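Local coordinates for peroxinectin A (Dictyostelium discoideum, PDB 6ERC), which is a secreted haem peroxidase that uses hydrogen peroxide to oxidise phenolic donors and also oxidises iodide and thiocyanate, at residues E354-I358 with L440-H444; P272-G276 with G447-G451; N53-D57 with Y436-L440; D70-M74 with S306-P310. All blocks are in the same frame, centred on the assembly; numbering follows the deposited sequence.

Contact 1: residues E354-I358 with L440-H444; sequences ENIDI and LAEDH. With CA (calcium ion), chain G.
His444 meets the loop 354-358 with the edge of its ring, carried there by CG anti to the carbonyl carbon (chi1 -64°). Its NE2 donates to Ile356 O over 2.8 Å; the N-H...O angle is 148°, and the donor lies in the carbonyl plane, on a lone pair. The acceptor is only 12° out of the imidazole plane, and ND1 is hydrogen-bonded to Glu66, so the ring's rotation is fixed from two sides. A phenylalanine in its place would probably leave both the Ile356 carbonyl and Glu66 without their mates. A water adds a bridged link, accepting from Ile358 N at 2.8 Å and donating to Leu440 O.

Apolar contact is limited to two pairs of side chains. Ile356 CG2 touches Leu440 CD2 at 4.0 Å, the two side chains crossing at about a right angle, and Ile358 CG2 rests on Ala441 CB at 3.9 Å.

Metal bonds shape the far side of the loop. Asn355 O and Asp357 OD1 each bind the calcium ion at 2.4 Å, with two waters, and Ser306 and the Tyr359 carbonyl complete the sphere. Asn355 ND2 also donates to Asp357 OD2 at 3.3 Å, from above the carboxylate plane, while Asn355 OD1 accepts from Lys65 N. This is a calcium-binding loop of an animal haem peroxidase, held from behind by the end of helix 435-441 and the turn that follows it.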
loop_
_atom_site.group_PDB
_atom_site.type_symbol
_atom_site.label_atom_id
_atom_site.label_comp_id
_atom_site.label_asym_id
_atom_site.label_seq_id
_atom_site.Cartn_x
_atom_site.Cartn_y
_atom_site.Cartn_z
ATOM N N GLU A 354 12.028 -9.689 4.098
ATOM C CA GLU A 354 12.709 -9.170 5.273
ATOM C C GLU A 354 11.761 -9.159 6.472
ATOM O O GLU A 354 10.538 -9.222 6.329
ATOM C CB GLU A 354 13.226 -7.761 4.975
ATOM C CG GLU A 354 14.397 -7.302 5.817
ATOM C CD GLU A 354 15.592 -8.222 5.727
ATOM O OE1 GLU A 354 16.133 -8.368 4.609
ATOM O OE2 GLU A 354 15.983 -8.797 6.768
ATOM N N ASN A 355 12.342 -9.081 7.668
ATOM C CA ASN A 355 11.549 -9.105 8.887
ATOM C C ASN A 355 10.905 -7.748 9.143
ATOM O O ASN A 355 11.431 -6.704 8.749
ATOM C CB ASN A 355 12.414 -9.491 10.083
ATOM C CG ASN A 355 11.597 -9.983 11.259
ATOM O OD1 ASN A 355 10.761 -10.876 11.121
ATOM N ND2 ASN A 355 11.832 -9.400 12.424
ATOM N N ILE A 356 9.758 -7.770 9.813
ATOM C CA ILE A 356 9.049 -6.549 10.176
ATOM C C ILE A 356 9.567 -6.114 11.539
ATOM O O ILE A 356 9.244 -6.718 12.565
ATOM C CB ILE A 356 7.531 -6.749 10.188
ATOM C CG1 ILE A 356 7.032 -7.021 8.769
ATOM C CG2 ILE A 356 6.836 -5.507 10.743
ATOM C CD1 ILE A 356 5.713 -7.749 8.711
ATOM N N ASP A 357 10.369 -5.060 11.543
ATOM C CA ASP A 357 11.063 -4.598 12.731
ATOM C C ASP A 357 11.467 -3.151 12.480
ATOM O O ASP A 357 11.041 -2.536 11.498
ATOM C CB ASP A 357 12.249 -5.517 13.028
ATOM C CG ASP A 357 13.081 -5.793 11.797
ATOM O OD1 ASP A 357 13.057 -4.961 10.866
ATOM O OD2 ASP A 357 13.747 -6.845 11.753
ATOM N N ILE A 358 12.295 -2.595 13.364
ATOM C CA ILE A 358 12.667 -1.195 13.213
ATOM C C ILE A 358 13.564 -0.967 12.003
ATOM O O ILE A 358 13.739 0.181 11.583
ATOM C CB ILE A 358 13.355 -0.679 14.489
ATOM C CG1 ILE A 358 14.610 -1.500 14.800
ATOM C CG2 ILE A 358 12.378 -0.711 15.656
ATOM C CD1 ILE A 358 15.492 -0.886 15.865
ATOM N N LEU A 440 6.422 -0.795 15.401
ATOM C CA LEU A 440 7.395 -1.653 14.736
ATOM C C LEU A 440 8.270 -2.390 15.742
ATOM O O LEU A 440 8.649 -3.545 15.512
ATOM C CB LEU A 440 8.257 -0.822 13.790
ATOM C CG LEU A 440 7.563 -0.425 12.491
ATOM C CD1 LEU A 440 8.380 0.594 11.722
ATOM C CD2 LEU A 440 7.310 -1.653 11.635
ATOM N N ALA A 441 8.604 -1.739 16.859
ATOM C CA ALA A 441 9.519 -2.329 17.829
ATOM C C ALA A 441 8.869 -3.437 18.648
ATOM O O ALA A 441 9.585 -4.214 19.291
ATOM C CB ALA A 441 10.058 -1.245 18.763
ATOM N N GLU A 442 7.543 -3.528 18.639
ATOM C CA GLU A 442 6.844 -4.514 19.445
ATOM C C GLU A 442 7.152 -5.930 18.969
ATOM O O GLU A 442 7.528 -6.165 17.817
ATOM C CB GLU A 442 5.334 -4.278 19.394
ATOM C CG GLU A 442 4.887 -2.978 20.039
ATOM C CD GLU A 442 3.392 -2.752 19.937
ATOM O OE1 GLU A 442 2.706 -3.562 19.276
ATOM O OE2 GLU A 442 2.906 -1.762 20.523
ATOM N N ASP A 443 6.985 -6.881 19.883
ATOM C CA ASP A 443 7.036 -8.289 19.520
ATOM C C ASP A 443 5.796 -8.658 18.712
ATOM O O ASP A 443 4.701 -8.148 18.959
ATOM C CB ASP A 443 7.125 -9.158 20.774
ATOM C CG ASP A 443 8.277 -8.763 21.674
ATOM O OD1 ASP A 443 9.362 -8.444 21.146
ATOM O OD2 ASP A 443 8.092 -8.764 22.909
ATOM N N HIS A 444 5.973 -9.547 17.740
ATOM C CA HIS A 444 4.860 -9.954 16.894
ATOM C C HIS A 444 3.842 -10.762 17.691
ATOM O O HIS A 444 4.200 -11.622 18.500
ATOM C CB HIS A 444 5.362 -10.780 15.712
ATOM C CG HIS A 444 6.243 -10.017 14.772
ATOM N ND1 HIS A 444 6.979 -10.630 13.781
ATOM C CD2 HIS A 444 6.505 -8.693 14.671
ATOM C CE1 HIS A 444 7.658 -9.716 13.110
ATOM N NE2 HIS A 444 7.387 -8.532 13.631
HETATM CA CA CA G . 12.916 -4.798 8.516
HETATM O O HOH W 1 14.506 -6.437 9.071
HETATM O O HOH W 2 11.834 -4.088 15.725
HETATM O O HOH W 3 14.521 -4.526 6.783
#

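Contact 2: residues P272-G276 with G447-G451; sequences PTTLG and GSCVG
Cys449 and Thr274 form the tight part of this contact. Cys449 N donates to Thr274 O over 3.2 Å at an N-H...O angle of 161°, the donor tilted 22° from the carbonyl plane. The same oxygen receives a CA-H...O contact from Ser448 CA at 3.3 Å, so two neighbouring residues of the loop converge on one carbonyl. The thiol lies beside this bond: with SG set between its backbone N and carbonyl carbon (chi1 65°), it comes to 3.8 Å from Thr274 CG2. Thr274 OG1 turns back to its own helix and bonds to Tyr270 O.

The fit slackens in two places: Ser448 OG gives Leu275 O only a weak bond of 3.3 Å, and Leu275 CD2 stands 4.4 Å from Val450 CG2; Tyr455 packs on both of these side chains. Gly276 and Gly447 form a solvent-exposed yet close margin, where backbone meets backbone and Gly276 CA approaches Gly447 O to 3.0 Å.

The whole is a helix C-terminus closed by a positive-phi glycine. Carbonyls from the last turn of helix 247-275 take a backbone N-H and, weakly, a hydroxyl from the loop that leads to Gly451, the N-cap of helix 452-467.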
loop_
_atom_site.group_PDB
_atom_site.type_symbol
_atom_site.label_atom_id
_atom_site.label_comp_id
_atom_site.label_asym_id
_atom_site.label_seq_id
_atom_site.Cartn_x
_atom_site.Cartn_y
_atom_site.Cartn_z
ATOM N N PRO A 272 -5.339 -13.628 6.894
ATOM C CA PRO A 272 -4.996 -14.771 7.756
ATOM C C PRO A 272 -3.501 -14.958 7.933
ATOM O O PRO A 272 -3.069 -15.447 8.983
ATOM C CB PRO A 272 -5.639 -15.956 7.029
ATOM C CG PRO A 272 -6.794 -15.354 6.321
ATOM C CD PRO A 272 -6.328 -14.004 5.867
ATOM N N THR A 273 -2.695 -14.581 6.938
ATOM C CA THR A 273 -1.244 -14.628 7.101
ATOM C C THR A 273 -0.753 -13.492 7.992
ATOM O O THR A 273 0.109 -13.700 8.853
ATOM C CB THR A 273 -0.561 -14.567 5.731
ATOM O OG1 THR A 273 -0.938 -15.713 4.956
ATOM C CG2 THR A 273 0.958 -14.537 5.878
ATOM N N THR A 274 -1.290 -12.286 7.801
ATOM C CA THR A 274 -0.834 -11.133 8.570
ATOM C C THR A 274 -1.260 -11.236 10.030
ATOM O O THR A 274 -0.459 -10.995 10.940
ATOM C CB THR A 274 -1.380 -9.846 7.953
ATOM O OG1 THR A 274 -1.007 -9.779 6.572
ATOM C CG2 THR A 274 -0.835 -8.629 8.681
ATOM N N LEU A 275 -2.520 -11.587 10.270
ATOM C CA LEU A 275 -3.097 -11.592 11.607
ATOM C C LEU A 275 -3.258 -12.991 12.185
ATOM O O LEU A 275 -3.797 -13.128 13.287
ATOM C CB LEU A 275 -4.459 -10.894 11.585
ATOM C CG LEU A 275 -4.502 -9.519 10.916
ATOM C CD1 LEU A 275 -5.928 -8.991 10.892
ATOM C CD2 LEU A 275 -3.575 -8.530 11.616
ATOM N N GLY A 276 -2.815 -14.028 11.477
ATOM C CA GLY A 276 -2.970 -15.393 11.925
ATOM C C GLY A 276 -4.315 -16.009 11.588
ATOM O O GLY A 276 -4.394 -17.219 11.364
ATOM N N GLY A 447 1.137 -15.974 15.999
ATOM C CA GLY A 447 0.551 -16.256 14.708
ATOM C C GLY A 447 0.466 -15.071 13.776
ATOM O O GLY A 447 -0.113 -15.199 12.691
ATOM N N SER A 448 1.027 -13.926 14.153
ATOM C CA SER A 448 0.989 -12.724 13.335
ATOM C C SER A 448 2.401 -12.301 12.964
ATOM O O SER A 448 3.392 -12.799 13.507
ATOM C CB SER A 448 0.286 -11.578 14.069
ATOM O OG SER A 448 -0.965 -11.998 14.579
ATOM N N CYS A 449 2.478 -11.361 12.023
ATOM C CA CYS A 449 3.737 -10.740 11.634
ATOM C C CYS A 449 3.810 -9.277 12.057
ATOM O O CYS A 449 4.679 -8.543 11.576
ATOM C CB CYS A 449 3.942 -10.868 10.122
ATOM S SG CYS A 449 2.749 -9.965 9.114
ATOM N N VAL A 450 2.914 -8.836 12.945
ATOM C CA VAL A 450 2.900 -7.465 13.439
ATOM C C VAL A 450 2.669 -7.483 14.942
ATOM O O VAL A 450 2.174 -8.459 15.510
ATOM C CB VAL A 450 1.818 -6.598 12.758
ATOM C CG1 VAL A 450 2.146 -6.394 11.285
ATOM C CG2 VAL A 450 0.440 -7.230 12.931
ATOM N N GLY A 451 3.028 -6.378 15.581
ATOM C CA GLY A 451 2.836 -6.247 17.007
ATOM C C GLY A 451 1.380 -6.026 17.371
ATOM O O GLY A 451 0.499 -5.880 16.523
#

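Contact 3: residues N53-D57 with Y436-L440; sequences NIIFD and YVGGL
Phe56 reaches across to helix 435-441 and brings its CZ within 3.5 Å of Tyr436 CE2. The ring planes are only 17° apart, but the centroids are separated by 5.7 Å, which shows that the rings have slid past each other and barely overlap. Different first torsions bring them together: Phe56 CG stands opposite the carbonyl carbon (chi1 -72°), whereas Tyr436 CG is anti to its backbone N (chi1 -180°).

Val437 uses its two branches separately. CG1, anti to the carbonyl carbon, touches Phe56 CE2 at 3.7 Å; CG2 takes the crowded position between backbone N and carbonyl carbon and meets Ile55 CD1 at 4.2 Å. Leu440 adds CD1 at the edge of the Phe56 ring, 3.8 Å from CE1, and the same methyl sits 3.6 Å above the Tyr436 plane, toward the rim. One methyl thus wedges against both aromatic side chains. No hydrogen bond crosses here; the Tyr436 hydroxyl is weakly bonded to Arg302 O.

Among its neighbours, this helix-to-helix seam is covered by helix 379-390, whose Ala380 and Leu384 touch Phe56 and whose Asn383 and Asn387 touch Tyr436. Helix 417-426 packs on Ile55 through Ala426.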
loop_
_atom_site.group_PDB
_atom_site.type_symbol
_atom_site.label_atom_id
_atom_site.label_comp_id
_atom_site.label_asym_id
_atom_site.label_seq_id
_atom_site.Cartn_x
_atom_site.Cartn_y
_atom_site.Cartn_z
ATOM N N ASN A 53 18.301 7.611 10.972
ATOM C CA ASN A 53 19.664 7.119 11.142
ATOM C C ASN A 53 19.819 6.344 12.445
ATOM O O ASN A 53 20.538 5.340 12.492
ATOM C CB ASN A 53 20.651 8.286 11.095
ATOM C CG ASN A 53 20.780 8.883 9.709
ATOM O OD1 ASN A 53 20.816 8.162 8.711
ATOM N ND2 ASN A 53 20.845 10.206 9.638
ATOM N N ILE A 54 19.154 6.788 13.512
ATOM C CA ILE A 54 19.353 6.164 14.816
ATOM C C ILE A 54 18.666 4.805 14.869
ATOM O O ILE A 54 19.259 3.811 15.304
ATOM C CB ILE A 54 18.851 7.092 15.940
ATOM C CG1 ILE A 54 19.749 8.330 16.051
ATOM C CG2 ILE A 54 18.820 6.356 17.282
ATOM C CD1 ILE A 54 19.141 9.462 16.852
ATOM N N ILE A 55 17.413 4.741 14.437
ATOM C CA ILE A 55 16.583 3.555 14.621
ATOM C C ILE A 55 16.559 2.675 13.376
ATOM O O ILE A 55 16.797 1.470 13.456
ATOM C CB ILE A 55 15.155 3.972 15.039
ATOM C CG1 ILE A 55 15.161 4.404 16.507
ATOM C CG2 ILE A 55 14.161 2.832 14.814
ATOM C CD1 ILE A 55 13.862 5.001 16.983
ATOM N N PHE A 56 16.263 3.256 12.214
ATOM C CA PHE A 56 15.948 2.457 11.038
ATOM C C PHE A 56 17.171 1.935 10.295
ATOM O O PHE A 56 17.011 1.086 9.412
ATOM C CB PHE A 56 15.074 3.273 10.081
ATOM C CG PHE A 56 13.669 3.463 10.572
ATOM C CD1 PHE A 56 12.674 2.561 10.231
ATOM C CD2 PHE A 56 13.343 4.532 11.387
ATOM C CE1 PHE A 56 11.383 2.727 10.687
ATOM C CE2 PHE A 56 12.050 4.702 11.845
ATOM C CZ PHE A 56 11.069 3.797 11.494
ATOM N N ASP A 57 18.376 2.393 10.627
ATOM C CA ASP A 57 19.556 1.965 9.886
ATOM C C ASP A 57 19.687 0.450 9.915
ATOM O O ASP A 57 19.546 -0.182 10.966
ATOM C CB ASP A 57 20.815 2.605 10.461
ATOM C CG ASP A 57 22.045 2.306 9.627
ATOM O OD1 ASP A 57 22.025 2.625 8.418
ATOM O OD2 ASP A 57 23.026 1.753 10.172
ATOM N N TYR A 436 4.785 5.167 15.049
ATOM C CA TYR A 436 5.285 4.335 13.960
ATOM C C TYR A 436 6.462 3.476 14.412
ATOM O O TYR A 436 6.496 2.267 14.151
ATOM C CB TYR A 436 5.677 5.214 12.774
ATOM C CG TYR A 436 6.210 4.442 11.588
ATOM C CD1 TYR A 436 5.459 3.435 10.994
ATOM C CD2 TYR A 436 7.459 4.731 11.054
ATOM C CE1 TYR A 436 5.943 2.729 9.908
ATOM C CE2 TYR A 436 7.949 4.032 9.968
ATOM C CZ TYR A 436 7.188 3.035 9.398
ATOM O OH TYR A 436 7.678 2.342 8.317
ATOM N N VAL A 437 7.439 4.078 15.097
ATOM C CA VAL A 437 8.608 3.309 15.513
ATOM C C VAL A 437 8.246 2.388 16.669
ATOM O O VAL A 437 8.793 1.284 16.791
ATOM C CB VAL A 437 9.792 4.234 15.880
ATOM C CG1 VAL A 437 9.945 5.377 14.871
ATOM C CG2 VAL A 437 9.663 4.779 17.292
ATOM N N GLY A 438 7.325 2.812 17.532
ATOM C CA GLY A 438 6.945 1.978 18.660
ATOM C C GLY A 438 6.257 0.700 18.222
ATOM O O GLY A 438 6.629 -0.398 18.646
ATOM N N GLY A 439 5.243 0.824 17.361
ATOM C CA GLY A 439 4.544 -0.356 16.880
ATOM C C GLY A 439 5.466 -1.323 16.165
ATOM O O GLY A 439 5.324 -2.541 16.292
ATOM N N LEU A 440 6.422 -0.795 15.401
ATOM C CA LEU A 440 7.395 -1.653 14.736
ATOM C C LEU A 440 8.270 -2.390 15.742
ATOM O O LEU A 440 8.649 -3.545 15.512
ATOM C CB LEU A 440 8.257 -0.822 13.790
ATOM C CG LEU A 440 7.563 -0.425 12.491
ATOM C CD1 LEU A 440 8.380 0.594 11.722
ATOM C CD2 LEU A 440 7.310 -1.653 11.635
#

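Contact 4: residues D70-M74 with S306-P310; sequences DMFNM and SEVGP. With CA (calcium ion), chain G; HEM (protoporphyrin IX containing Fe), chain F.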
loop_
_atom_site.group_PDB
_atom_site.type_symbol
_atom_site.label_atom_id
_atom_site.label_comp_id
_atom_site.label_asym_id
_atom_site.label_seq_id
_atom_site.Cartn_x
_atom_site.Cartn_y
_atom_site.Cartn_z
ATOM N N ASP A 70 8.521 -12.478 -0.781
ATOM C CA ASP A 70 8.418 -11.167 -1.408
ATOM C C ASP A 70 7.034 -10.952 -2.004
ATOM O O ASP A 70 6.523 -9.826 -2.001
ATOM C CB ASP A 70 9.488 -11.010 -2.489
ATOM C CG ASP A 70 10.898 -10.990 -1.923
ATOM O OD1 ASP A 70 11.092 -10.456 -0.807
ATOM O OD2 ASP A 70 11.815 -11.506 -2.600
ATOM N N MET A 71 6.413 -12.018 -2.519
ATOM C CA MET A 71 5.071 -11.901 -3.077
ATOM C C MET A 71 4.069 -11.428 -2.032
ATOM O O MET A 71 3.082 -10.767 -2.376
ATOM C CB MET A 71 4.634 -13.246 -3.664
ATOM C CG MET A 71 3.235 -13.249 -4.265
ATOM S SD MET A 71 3.036 -12.076 -5.622
ATOM C CE MET A 71 3.781 -12.991 -6.968
ATOM N N PHE A 72 4.300 -11.754 -0.758
ATOM C CA PHE A 72 3.380 -11.340 0.298
ATOM C C PHE A 72 3.326 -9.822 0.421
ATOM O O PHE A 72 2.243 -9.236 0.541
ATOM C CB PHE A 72 3.786 -11.973 1.630
ATOM C CG PHE A 72 3.035 -11.432 2.814
ATOM C CD1 PHE A 72 1.733 -11.828 3.067
ATOM C CD2 PHE A 72 3.633 -10.529 3.677
ATOM C CE1 PHE A 72 1.040 -11.332 4.155
ATOM C CE2 PHE A 72 2.945 -10.029 4.767
ATOM C CZ PHE A 72 1.649 -10.432 5.006
ATOM N N ASN A 73 4.486 -9.160 0.408
ATOM C CA ASN A 73 4.480 -7.708 0.519
ATOM C C ASN A 73 4.164 -7.038 -0.811
ATOM O O ASN A 73 3.720 -5.885 -0.817
ATOM C CB ASN A 73 5.817 -7.202 1.086
ATOM C CG ASN A 73 6.926 -7.142 0.056
ATOM O OD1 ASN A 73 6.889 -6.337 -0.877
ATOM N ND2 ASN A 73 7.949 -7.966 0.249
ATOM N N MET A 74 4.358 -7.737 -1.930
ATOM C CA MET A 74 3.882 -7.217 -3.207
ATOM C C MET A 74 2.361 -7.120 -3.223
ATOM O O MET A 74 1.798 -6.171 -3.781
ATOM C CB MET A 74 4.380 -8.097 -4.351
ATOM C CG MET A 74 5.864 -7.947 -4.636
ATOM S SD MET A 74 6.309 -6.278 -5.171
ATOM C CE MET A 74 8.073 -6.463 -5.397
ATOM N N SER A 306 9.488 -2.100 6.176
ATOM C CA SER A 306 10.451 -2.904 6.919
ATOM C C SER A 306 10.681 -4.259 6.259
ATOM O O SER A 306 11.791 -4.804 6.318
ATOM C CB SER A 306 9.957 -3.096 8.350
ATOM O OG SER A 306 10.933 -3.740 9.146
ATOM N N GLU A 307 9.644 -4.829 5.639
ATOM C CA GLU A 307 9.704 -6.199 5.137
ATOM C C GLU A 307 10.218 -6.309 3.704
ATOM O O GLU A 307 10.474 -7.425 3.242
ATOM C CB GLU A 307 8.317 -6.855 5.240
ATOM C CG GLU A 307 7.368 -6.553 4.085
ATOM C CD GLU A 307 5.925 -6.937 4.378
ATOM O OE1 GLU A 307 5.698 -7.947 5.079
ATOM O OE2 GLU A 307 5.016 -6.222 3.905
ATOM N N VAL A 308 10.383 -5.195 2.996
ATOM C CA VAL A 308 10.922 -5.230 1.641
ATOM C C VAL A 308 12.387 -5.647 1.698
ATOM O O VAL A 308 13.207 -4.996 2.354
ATOM C CB VAL A 308 10.763 -3.864 0.960
ATOM C CG1 VAL A 308 11.514 -3.817 -0.366
ATOM C CG2 VAL A 308 9.296 -3.547 0.753
ATOM N N GLY A 309 12.723 -6.728 1.003
ATOM C CA GLY A 309 14.101 -7.147 0.872
ATOM C C GLY A 309 14.845 -6.302 -0.136
ATOM O O GLY A 309 14.262 -5.542 -0.922
ATOM N N PRO A 310 16.174 -6.426 -0.129
ATOM C CA PRO A 310 16.986 -5.565 -1.002
ATOM C C PRO A 310 17.053 -6.018 -2.450
ATOM O O PRO A 310 17.363 -5.188 -3.316
ATOM C CB PRO A 310 18.371 -5.617 -0.350
ATOM C CG PRO A 310 18.421 -6.947 0.307
ATOM C CD PRO A 310 17.011 -7.268 0.745
HETATM CA CA CA G . 12.916 -4.798 8.516
HETATM C CHA HEM F . 3.295 4.843 1.084
HETATM C CHB HEM F . 7.082 3.338 -1.518
HETATM C CHC HEM F . 6.117 -1.252 -0.228
HETATM C CHD HEM F . 2.477 0.299 2.566
HETATM C C1A HEM F . 4.437 4.835 0.322
HETATM C C2A HEM F . 5.157 5.999 -0.130
HETATM C C3A HEM F . 6.208 5.593 -0.848
HETATM C C4A HEM F . 6.180 4.148 -0.877
HETATM C CMA HEM F . 7.266 6.482 -1.539
HETATM C CAA HEM F . 4.758 7.447 0.198
HETATM C CBA HEM F . 5.834 8.003 1.121
HETATM C CGA HEM F . 5.277 9.146 1.928
HETATM O O1A HEM F . 4.340 8.920 2.736
HETATM O O2A HEM F . 5.780 10.287 1.772
HETATM C C1B HEM F . 7.128 1.970 -1.406
HETATM C C2B HEM F . 8.076 1.118 -2.081
HETATM C C3B HEM F . 7.813 -0.153 -1.734
HETATM C C4B HEM F . 6.687 -0.141 -0.820
HETATM C CMB HEM F . 9.161 1.670 -3.027
HETATM C CAB HEM F . 8.523 -1.459 -2.159
HETATM C CBB HEM F . 9.614 -1.481 -2.933
HETATM C C1C HEM F . 5.054 -1.242 0.649
HETATM C C2C HEM F . 4.455 -2.399 1.292
HETATM C C3C HEM F . 3.440 -1.962 2.069
HETATM C C4C HEM F . 3.381 -0.524 1.929
HETATM C CMC HEM F . 4.986 -3.829 1.055
HETATM C CAC HEM F . 2.433 -2.695 2.994
HETATM C CBC HEM F . 2.371 -4.013 3.197
HETATM C C1D HEM F . 2.356 1.654 2.373
HETATM C C2D HEM F . 1.314 2.496 2.915
HETATM C C3D HEM F . 1.554 3.747 2.510
HETATM C C4D HEM F . 2.737 3.741 1.686
HETATM C CMD HEM F . 0.168 2.005 3.822
HETATM C CAD HEM F . 0.723 5.008 2.803
HETATM C CBD HEM F . -0.451 4.954 1.830
HETATM C CGD HEM F . -0.861 6.338 1.391
HETATM O O1D HEM F . -0.247 6.864 0.427
HETATM O O2D HEM F . -1.801 6.924 1.986
HETATM N NA HEM F . 5.088 3.719 -0.153
HETATM N NB HEM F . 6.295 1.173 -0.645
HETATM N NC HEM F . 4.370 -0.118 1.060
HETATM N ND HEM F . 3.205 2.446 1.628
HETATM FE FE HEM F . 4.695 1.810 0.463
HETATM O O HOH W 4 10.765 -7.975 -0.600
HETATM O O HOH W 5 2.425 -7.458 3.227
HETATM O O HOH W 3 14.521 -4.526 6.783
HETATM O O HOH W 1 14.506 -6.437 9.071
#
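Glu307 and Asn73 slide past each other in opposite directions at the wall of the haem pocket of this animal haem peroxidase, where helix 70-80 faces the end of helix 304-307. The CB of Glu307 points at the opposing helix. A chi1 of 84° sets CG between the backbone N and the carbonyl carbon, and CG then meets Asn73 CB at 3.4 Å. The chain is extended beyond this point, so CD also passes Asn73 CB, at 3.3 Å.

At the tip the two oxygens part. OE1 approaches Phe72 in the plane of its ring, 3.5 Å from CE2, with carboxylate and ring planes 88° apart; a carboxylate oxygen of Glu353 lies close to OE1, which would probably favour a proton on one of the two. OE2 lies 3.1 Å from Asn73 CB and 3.5 Å from the haem vinyl carbon CBC, and accepts a hydrogen bond from a water at 2.9 Å that also donates to Phe72 O. With an alanine here, that water is likely to lose one of its acceptors and a gap to be left between Asn73 CB and the vinyl group.

No direct hydrogen bond joins the segments, so water does the bridging. A second water accepts from Asn73 ND2 and from Gly309 N and donates to Asp70 OD1; ND2 also bonds to Glu353. Ser306, one residue before Glu307, binds calcium through both O and OG. On the haem side, Val308 CG2 touches the vinyl carbon CAB at 3.7 Å, and Asn73 O comes to 3.1 Å from the methyl CMC.

Calcium ties contact 1 to contact 4: both supply ligands and share two of its waters. Asp357 O lies 2.6 Å from Ser306 OG and Glu354 N 2.9 Å from Glu307 O, both probable hydrogen bonds. Contact 3 shares Leu440 with contact 1, their centres about 9 Å apart, and Ile358 CD1 packs 3.6 Å from Ile55 O. Contact 2 touches contacts 1 and 4 but not contact 3, with Cys449 O 3.4 Å from His444 NE2 and Thr274 OG1 3.2 Å from Phe72 CZ. Contact 4 alone lines the haem directly; its Asn73 side chain is about 10 Å from that of His81, the predicted proton acceptor.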